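Local coordinates for protein carboxylesterase YbfK (Bacillus subtilis, PDB 4CCY) that hydrolyses carboxylic esters to an alcohol and a carboxylate, as a bacterial carboxylesterase of the alpha/beta hydrolase superfamily, at residues S56-H61 with A123-L128; G119-H124 with P143-R148. One frame throughout, in Å; residues are numbered along the deposited sequence.

Contact 1. Residues S56-H61 with A123-L128; sequences SLILLH and AHLAGL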
loop_
_atom_site.group_PDB
_atom_site.type_symbol
_atom_site.label_atom_id
_atom_site.label_comp_id
_atom_site.label_asym_id
_atom_site.label_seq_id
_atom_site.Cartn_x
_atom_site.Cartn_y
_atom_site.Cartn_z
ATOM N N SER A 56 -12.350 1.319 12.769
ATOM C CA SER A 56 -11.676 1.897 11.608
ATOM C C SER A 56 -10.581 1.006 10.991
ATOM O O SER A 56 -9.821 0.359 11.706
ATOM C CB SER A 56 -11.126 3.286 11.955
ATOM O OG SER A 56 -12.174 4.126 12.422
ATOM N N LEU A 57 -10.516 0.978 9.660
ATOM C CA LEU A 57 -9.431 0.274 8.955
ATOM C C LEU A 57 -8.900 1.117 7.805
ATOM O O LEU A 57 -9.615 1.369 6.834
ATOM C CB LEU A 57 -9.878 -1.119 8.469
ATOM C CG LEU A 57 -8.952 -1.916 7.524
ATOM C CD1 LEU A 57 -7.583 -2.236 8.127
ATOM C CD2 LEU A 57 -9.630 -3.181 7.018
ATOM N N ILE A 58 -7.648 1.552 7.932
ATOM C CA ILE A 58 -6.963 2.351 6.919
ATOM C C ILE A 58 -6.322 1.406 5.917
ATOM O O ILE A 58 -5.631 0.459 6.320
ATOM C CB ILE A 58 -5.822 3.210 7.545
ATOM C CG1 ILE A 58 -6.340 4.128 8.670
ATOM C CG2 ILE A 58 -5.052 3.989 6.472
ATOM C CD1 ILE A 58 -7.297 5.218 8.240
ATOM N N LEU A 59 -6.536 1.662 4.625
ATOM C CA LEU A 59 -5.920 0.840 3.579
ATOM C C LEU A 59 -4.887 1.621 2.787
ATOM O O LEU A 59 -5.180 2.721 2.308
ATOM C CB LEU A 59 -6.983 0.261 2.626
ATOM C CG LEU A 59 -8.023 -0.676 3.273
ATOM C CD1 LEU A 59 -9.058 -1.169 2.265
ATOM C CD2 LEU A 59 -7.344 -1.856 3.969
ATOM N N LEU A 60 -3.689 1.051 2.631
ATOM C CA LEU A 60 -2.629 1.715 1.866
ATOM C C LEU A 60 -2.147 0.853 0.691
ATOM O O LEU A 60 -1.607 -0.245 0.885
ATOM C CB LEU A 60 -1.479 2.159 2.783
ATOM C CG LEU A 60 -1.858 3.232 3.806
ATOM C CD1 LEU A 60 -0.852 3.294 4.954
ATOM C CD2 LEU A 60 -2.045 4.611 3.160
ATOM N N HIS A 61 -2.378 1.363 -0.522
ATOM C CA HIS A 61 -2.084 0.657 -1.784
ATOM C C HIS A 61 -0.602 0.557 -2.083
ATOM O O HIS A 61 0.227 1.238 -1.477
ATOM C CB HIS A 61 -2.785 1.382 -2.934
ATOM C CG HIS A 61 -2.316 2.801 -3.096
ATOM N ND1 HIS A 61 -1.186 3.112 -3.755
ATOM C CD2 HIS A 61 -2.813 3.997 -2.585
ATOM C CE1 HIS A 61 -0.978 4.441 -3.698
ATOM N NE2 HIS A 61 -1.973 4.985 -2.987
ATOM N N ALA A 123 -6.672 3.089 14.723
ATOM C CA ALA A 123 -7.208 2.310 13.614
ATOM C C ALA A 123 -6.390 1.054 13.359
ATOM O O ALA A 123 -5.201 0.982 13.694
ATOM C CB ALA A 123 -7.245 3.144 12.332
ATOM N N HIS A 124 -7.036 0.083 12.729
ATOM C CA HIS A 124 -6.319 -0.993 12.056
ATOM C C HIS A 124 -5.749 -0.441 10.772
ATOM O O HIS A 124 -6.308 0.495 10.181
ATOM C CB HIS A 124 -7.275 -2.143 11.751
ATOM C CG HIS A 124 -7.861 -2.810 12.982
ATOM N ND1 HIS A 124 -7.091 -3.299 13.984
ATOM C CD2 HIS A 124 -9.181 -3.079 13.336
ATOM C CE1 HIS A 124 -7.876 -3.846 14.927
ATOM N NE2 HIS A 124 -9.159 -3.716 14.528
ATOM N N LEU A 125 -4.628 -0.994 10.325
ATOM C CA LEU A 125 -4.087 -0.637 9.022
ATOM C C LEU A 125 -3.761 -1.891 8.203
ATOM O O LEU A 125 -3.310 -2.903 8.756
ATOM C CB LEU A 125 -2.842 0.255 9.172
ATOM C CG LEU A 125 -3.057 1.647 9.803
ATOM C CD1 LEU A 125 -2.801 1.613 11.296
ATOM C CD2 LEU A 125 -2.195 2.726 9.167
ATOM N N ALA A 126 -4.017 -1.837 6.895
ATOM C CA ALA A 126 -3.598 -2.927 6.001
ATOM C C ALA A 126 -3.019 -2.315 4.758
ATOM O O ALA A 126 -3.577 -1.356 4.228
ATOM C CB ALA A 126 -4.764 -3.856 5.654
ATOM N N GLY A 127 -1.894 -2.849 4.300
ATOM C CA GLY A 127 -1.212 -2.254 3.168
ATOM C C GLY A 127 -0.358 -3.193 2.349
ATOM O O GLY A 127 0.147 -4.199 2.851
ATOM N N LEU A 128 -0.175 -2.830 1.084
ATOM C CA LEU A 128 0.624 -3.612 0.165
ATOM C C LEU A 128 1.832 -2.829 -0.330
ATOM O O LEU A 128 1.705 -1.664 -0.694
ATOM C CB LEU A 128 -0.225 -4.045 -1.032
ATOM C CG LEU A 128 0.545 -4.876 -2.062
ATOM C CD1 LEU A 128 0.309 -6.357 -1.808
ATOM C CD2 LEU A 128 0.131 -4.515 -3.478
#
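Five backbone hydrogen bonds pass between Ser56-Leu60 and His124-Leu128, two neighbouring parallel strands of the alpha/beta hydrolase sheet. Ile58 gives its N-H to His124 O (2.8 Å) and takes that of Ala126 on its own O (2.9 Å), so both polar backbone atoms of one residue are used on the same edge. Leu60 repeats the pattern: its N reaches Ala126 O, and its O receives Leu128 N at 3.0 Å. Carbonyls also take CA-H...O contacts, as from Leu59 CA to Ala126 O (3.3 Å). Alternation sends Ile58 and Leu60 to the face of Leu125, against helices 104-118 and 130-141; there Ile58 and Leu125 lie side by side, Ile58 CB 3.9 Å from Leu125 CG, and beta-branched Ile58 also sets CG1 against Ala123 CB. Phe115 and Phe138 from these helices close over this layer, where branched aliphatic side chains fill the sheet-helix interface without a polar group to satisfy. Leu57, Leu59, His124 and Ala126 share the other face. Ala126, with only a methyl, lets leucine branches from the neighbouring strand lie against it: Leu59 CD2 comes within 3.7 Å of Ala126 CB, and Leu57 CD1 approaches the same methyl. With CG anti to the backbone N (chi1 171°), the Leu57 side chain crosses that of His124 at about a right angle, placing its CD1 3.6 Å from His124 CB.

Contact 2. Residues G119-H124 with P143-R148; sequences GLETAH and PERVER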
loop_
_atom_site.group_PDB
_atom_site.type_symbol
_atom_site.label_atom_id
_atom_site.label_comp_id
_atom_site.label_asym_id
_atom_site.label_seq_id
_atom_site.Cartn_x
_atom_site.Cartn_y
_atom_site.Cartn_z
ATOM N N GLY A 119 -10.903 12.176 12.191
ATOM C CA GLY A 119 -11.429 12.139 13.552
ATOM C C GLY A 119 -11.096 10.834 14.260
ATOM O O GLY A 119 -11.833 10.401 15.146
ATOM N N LEU A 120 -9.990 10.199 13.874
ATOM C CA LEU A 120 -9.657 8.892 14.417
ATOM C C LEU A 120 -8.559 8.978 15.451
ATOM O O LEU A 120 -7.502 9.578 15.206
ATOM C CB LEU A 120 -9.228 7.924 13.313
ATOM C CG LEU A 120 -10.132 7.745 12.088
ATOM C CD1 LEU A 120 -9.541 6.690 11.179
ATOM C CD2 LEU A 120 -11.572 7.399 12.467
ATOM N N GLU A 121 -8.810 8.371 16.607
ATOM C CA GLU A 121 -7.787 8.230 17.623
ATOM C C GLU A 121 -6.880 7.041 17.267
ATOM O O GLU A 121 -5.651 7.177 17.233
ATOM C CB GLU A 121 -8.425 8.097 19.014
ATOM C CG GLU A 121 -7.449 7.992 20.188
ATOM C CD GLU A 121 -6.286 8.982 20.123
ATOM O OE1 GLU A 121 -6.527 10.211 20.013
ATOM O OE2 GLU A 121 -5.116 8.524 20.190
ATOM N N THR A 122 -7.485 5.885 16.991
ATOM C CA THR A 122 -6.725 4.706 16.542
ATOM C C THR A 122 -7.395 4.020 15.348
ATOM O O THR A 122 -8.546 4.335 14.999
ATOM C CB THR A 122 -6.546 3.652 17.666
ATOM O OG1 THR A 122 -7.814 3.035 17.937
ATOM C CG2 THR A 122 -5.977 4.265 18.952
ATOM N N ALA A 123 -6.672 3.089 14.723
ATOM C CA ALA A 123 -7.208 2.310 13.614
ATOM C C ALA A 123 -6.390 1.054 13.359
ATOM O O ALA A 123 -5.201 0.982 13.694
ATOM C CB ALA A 123 -7.245 3.144 12.332
ATOM N N HIS A 124 -7.036 0.083 12.729
ATOM C CA HIS A 124 -6.319 -0.993 12.056
ATOM C C HIS A 124 -5.749 -0.441 10.772
ATOM O O HIS A 124 -6.308 0.495 10.181
ATOM C CB HIS A 124 -7.275 -2.143 11.751
ATOM C CG HIS A 124 -7.861 -2.810 12.982
ATOM N ND1 HIS A 124 -7.091 -3.299 13.984
ATOM C CD2 HIS A 124 -9.181 -3.079 13.336
ATOM C CE1 HIS A 124 -7.876 -3.846 14.927
ATOM N NE2 HIS A 124 -9.159 -3.716 14.528
ATOM N N PRO A 143 2.911 4.125 17.471
ATOM C CA PRO A 143 2.240 2.898 17.899
ATOM C C PRO A 143 0.951 3.175 18.654
ATOM O O PRO A 143 0.049 2.356 18.621
ATOM C CB PRO A 143 3.259 2.241 18.836
ATOM C CG PRO A 143 4.139 3.354 19.305
ATOM C CD PRO A 143 4.204 4.322 18.157
ATOM N N GLU A 144 0.875 4.325 19.320
ATOM C CA GLU A 144 -0.305 4.698 20.099
ATOM C C GLU A 144 -1.553 4.907 19.236
ATOM O O GLU A 144 -2.674 4.917 19.752
ATOM C CB GLU A 144 -0.017 5.937 20.980
ATOM C CG GLU A 144 0.026 7.281 20.241
ATOM C CD GLU A 144 1.293 7.508 19.411
ATOM O OE1 GLU A 144 2.270 6.746 19.528
ATOM O OE2 GLU A 144 1.320 8.474 18.631
ATOM N N ARG A 145 -1.353 5.070 17.927
ATOM C CA ARG A 145 -2.454 5.305 17.001
ATOM C C ARG A 145 -2.861 4.039 16.244
ATOM O O ARG A 145 -3.786 4.063 15.444
ATOM C CB ARG A 145 -2.100 6.426 16.011
ATOM C CG ARG A 145 -1.551 7.697 16.658
ATOM C CD ARG A 145 -2.559 8.414 17.548
ATOM N NE ARG A 145 -3.702 8.972 16.813
ATOM C CZ ARG A 145 -3.700 10.142 16.182
ATOM N NH1 ARG A 145 -2.599 10.900 16.156
ATOM N NH2 ARG A 145 -4.801 10.556 15.562
ATOM N N VAL A 146 -2.183 2.934 16.523
ATOM C CA VAL A 146 -2.405 1.687 15.789
ATOM C C VAL A 146 -3.071 0.629 16.657
ATOM O O VAL A 146 -2.602 0.351 17.769
ATOM C CB VAL A 146 -1.065 1.117 15.264
ATOM C CG1 VAL A 146 -1.302 -0.089 14.363
ATOM C CG2 VAL A 146 -0.262 2.199 14.543
ATOM N N GLU A 147 -4.149 0.036 16.138
ATOM C CA GLU A 147 -4.707 -1.196 16.701
ATOM C C GLU A 147 -3.881 -2.404 16.204
ATOM O O GLU A 147 -2.881 -2.756 16.817
ATOM C CB GLU A 147 -6.204 -1.343 16.366
ATOM C CG GLU A 147 -7.151 -0.300 16.991
ATOM C CD GLU A 147 -7.143 -0.306 18.523
ATOM O OE1 GLU A 147 -6.960 -1.383 19.123
ATOM O OE2 GLU A 147 -7.319 0.763 19.147
ATOM N N ARG A 148 -4.283 -3.012 15.084
ATOM C CA ARG A 148 -3.558 -4.144 14.483
ATOM C C ARG A 148 -3.071 -3.799 13.085
ATOM O O ARG A 148 -3.709 -3.022 12.381
ATOM C CB ARG A 148 -4.429 -5.412 14.464
ATOM C CG ARG A 148 -4.817 -5.908 15.852
ATOM C CD ARG A 148 -5.457 -7.294 15.842
ATOM N NE ARG A 148 -5.062 -7.977 17.068
ATOM C CZ ARG A 148 -4.627 -9.222 17.162
ATOM N NH1 ARG A 148 -4.572 -10.016 16.101
ATOM N NH2 ARG A 148 -4.284 -9.689 18.357
#
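Arg145 folds its side chain back on the loop before strand 123-128 and grips two successive carbonyls with one guanidinium edge. NE bonds to Glu121 O at 2.7 Å and NH2 to Leu120 O at 2.9 Å, both oxygens lying in the guanidinium plane; bends at chi2 and chi3 (-65° and -66°) curl the long chain round to them. Arginine suits the place because its several N-H groups serve both carbonyls while NH2 also forms a salt bridge with Asp116 of helix 104-118. Beside it the backbones join: Ala123 N donates to Arg145 O, and Glu147 N to Ala123 O at 2.8 Å. These bonds start the parallel pairing of the beta-alpha-beta unit formed by strand 123-128, helix 130-141 and strand 146-152. On the buried side His124 accepts Arg148 N on ND1 (3.0 Å), near the ring plane; Glu147 CB presses to 3.2 Å from the same ND1, and its CG sits over one ring face. Arg148 NH1 hydrogen-bonds to Phe290 O, and the guanidinium makes a cation-pi contact with Phe290. The outer side is looser: Glu121 OE2 makes a long salt bridge to Arg145 NE (3.7 Å), well out of the guanidinium plane, so charge alone acts. At the exposed rim Thr122 suits its place: OG1 donates a short bond to the anti lone pair of Glu147 OE2 (2.6 Å), while CG2 lies against Glu144 O.

Contacts 1 and 2 flank strand 123-128, pairing it with strands 56-60 and 146-152 respectively, and share Ala123 and His124. Their centres are 10 Å apart. A probable hydrogen bond from Leu125 N to Arg148 O (3.0 Å) carries the pairing of contact 2 onward, and Leu120 CD1 packs against Ile58 CD1 at 4.0 Å. Contact 2 lies away from the catalytic residues and bound sodium ions, at the shared strand's start. Contact 1 runs to its other end, where the side chain of Leu128 is about 4 Å from that of Ser129, the probable nucleophile, and about 5 Å from that of His273, the probable charge-relay histidine; Gly127 opens a Gly-x-Ser-x-Gly sequence consistent with a nucleophile elbow.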